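Local structure of polyketide synthase PksR (Bacillus subtilis, 4U3V) at residues G168-T173 with S204-N209. The protein takes part in intermediate steps of the synthesis of the antibiotic polyketide bacillaene, and this piece of it is the double-hotdog enoyl-isomerase domain. Numbering follows the deposited sequence.
Sequences GELFKT and SPLMTN
Phe-171 reaches from its short 3-10 turn to the start of helix 205-219, where Leu-206 and Asn-209, one helical turn apart, both meet the same ring carbon. Methyl CD2 of Leu-206 sits 3.5 Å from Phe-171 CD1 and almost as near CE1, and the two side chains cross at about a right angle. Asn-209 brings its amide nitrogen ND2 to the same CD1, also at 3.5 Å, with ring and amide planes 57° apart; both partners approach the ring obliquely. The Asn-209 side chain leaves the helix with CG swung away from its own N (chi1 -167°), which sets ND2 beside the ring and within reach of a water joining the segments: it donates to Phe-171 O at 2.8 Å and accepts from Asn-209 ND2 at 2.9 Å. This water lies in the plane of the Phe-171 ring, at its edge, and ties the two buried residues together, with no direct bond between them. The other Leu-206 methyl, CD1, comes 4.2 Å from CD1 of Leu-170, extending the apolar contact along the turn. Ser-204, just before the helix, is its N-cap: OG accepts from Leu-206 N at 3.0 Å, fixing the first turn that presents Leu-206. Trp-167 meets the Phe-171 ring edge-to-face, and Thr-173 OG1 is hydrogen-bonded to Ser-210 OG. The arrangement packs a loop between strands against the N-terminal turn of the long helix of a hotdog fold, consistent with the C-terminal hotdog of the double-hotdog domain.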
# COMPACT_ATOMS: atom_id res chain seq x y z
N GLY A 168 -7.75 0.20 -13.41
CA GLY A 168 -8.27 -1.05 -13.93
C GLY A 168 -9.02 -1.89 -12.91
O GLY A 168 -8.94 -1.66 -11.71
N GLU A 169 -9.76 -2.90 -13.37
CA GLU A 169 -10.67 -3.62 -12.48
C GLU A 169 -10.02 -4.44 -11.35
O GLU A 169 -10.63 -4.65 -10.30
CB GLU A 169 -11.60 -4.56 -13.26
CG GLU A 169 -12.43 -3.85 -14.32
CD GLU A 169 -13.46 -2.90 -13.74
OE1 GLU A 169 -14.29 -3.37 -12.92
OE2 GLU A 169 -13.42 -1.69 -14.06
N LEU A 170 -8.82 -4.95 -11.60
CA LEU A 170 -7.98 -5.57 -10.56
C LEU A 170 -7.97 -4.79 -9.23
O LEU A 170 -7.93 -5.40 -8.15
CB LEU A 170 -6.53 -5.62 -11.09
CG LEU A 170 -5.54 -6.36 -10.20
CD1 LEU A 170 -6.05 -7.77 -9.92
CD2 LEU A 170 -4.11 -6.38 -10.75
N PHE A 171 -7.79 -3.48 -9.34
CA PHE A 171 -7.61 -2.59 -8.15
C PHE A 171 -8.94 -2.21 -7.47
O PHE A 171 -8.96 -1.62 -6.38
CB PHE A 171 -6.83 -1.32 -8.52
CG PHE A 171 -5.40 -1.60 -8.93
CD1 PHE A 171 -4.46 -2.00 -7.98
CD2 PHE A 171 -5.00 -1.50 -10.26
CE1 PHE A 171 -3.15 -2.31 -8.34
CE2 PHE A 171 -3.69 -1.78 -10.62
CZ PHE A 171 -2.77 -2.21 -9.67
N LYS A 172 -10.07 -2.51 -8.13
CA LYS A 172 -11.38 -2.11 -7.59
C LYS A 172 -11.87 -3.09 -6.53
O LYS A 172 -12.76 -3.91 -6.78
CB LYS A 172 -12.40 -1.97 -8.72
CG LYS A 172 -11.98 -0.93 -9.74
CD LYS A 172 -13.09 -0.53 -10.70
CE LYS A 172 -12.63 0.63 -11.55
NZ LYS A 172 -13.53 0.92 -12.70
N THR A 173 -11.31 -2.99 -5.33
CA THR A 173 -11.50 -3.97 -4.28
C THR A 173 -12.55 -3.54 -3.26
O THR A 173 -12.89 -4.31 -2.36
CB THR A 173 -10.20 -4.19 -3.53
OG1 THR A 173 -9.75 -2.93 -3.03
CG2 THR A 173 -9.12 -4.74 -4.45
N SER A 204 -0.38 -8.34 0.19
CA SER A 204 -0.68 -7.98 -1.20
C SER A 204 -0.51 -6.48 -1.38
O SER A 204 -1.04 -5.71 -0.57
CB SER A 204 -2.12 -8.32 -1.51
OG SER A 204 -2.43 -8.03 -2.87
N PRO A 205 0.05 -6.05 -2.52
CA PRO A 205 -0.03 -4.62 -2.87
C PRO A 205 -1.46 -4.17 -3.02
O PRO A 205 -1.75 -2.98 -2.86
CB PRO A 205 0.68 -4.52 -4.23
CG PRO A 205 1.00 -5.90 -4.63
CD PRO A 205 0.83 -6.84 -3.48
N LEU A 206 -2.39 -5.10 -3.30
CA LEU A 206 -3.79 -4.68 -3.34
C LEU A 206 -4.30 -4.23 -1.99
O LEU A 206 -5.22 -3.41 -1.95
CB LEU A 206 -4.72 -5.76 -3.92
CG LEU A 206 -4.39 -6.24 -5.35
CD1 LEU A 206 -5.39 -7.31 -5.77
CD2 LEU A 206 -4.38 -5.08 -6.34
N MET A 207 -3.67 -4.67 -0.90
CA MET A 207 -4.13 -4.26 0.44
C MET A 207 -3.74 -2.79 0.66
O MET A 207 -4.58 -1.89 0.92
CB MET A 207 -3.43 -5.14 1.49
CG MET A 207 -3.59 -4.65 2.92
SD MET A 207 -5.26 -5.07 3.43
CE MET A 207 -4.88 -6.77 3.89
N THR A 208 -2.47 -2.52 0.41
CA THR A 208 -1.99 -1.14 0.56
C THR A 208 -2.67 -0.21 -0.41
O THR A 208 -3.06 0.91 -0.09
CB THR A 208 -0.46 -1.15 0.33
OG1 THR A 208 0.13 -2.10 1.23
CG2 THR A 208 0.13 0.23 0.51
N ASN A 209 -2.89 -0.66 -1.64
CA ASN A 209 -3.52 0.23 -2.56
C ASN A 209 -4.99 0.50 -2.17
O ASN A 209 -5.51 1.57 -2.47
CB ASN A 209 -3.44 -0.33 -3.99
CG ASN A 209 -3.81 0.70 -5.02
OD1 ASN A 209 -3.03 1.62 -5.28
ND2 ASN A 209 -5.03 0.58 -5.61
O HOH W 1 -6.61 -1.74 -4.81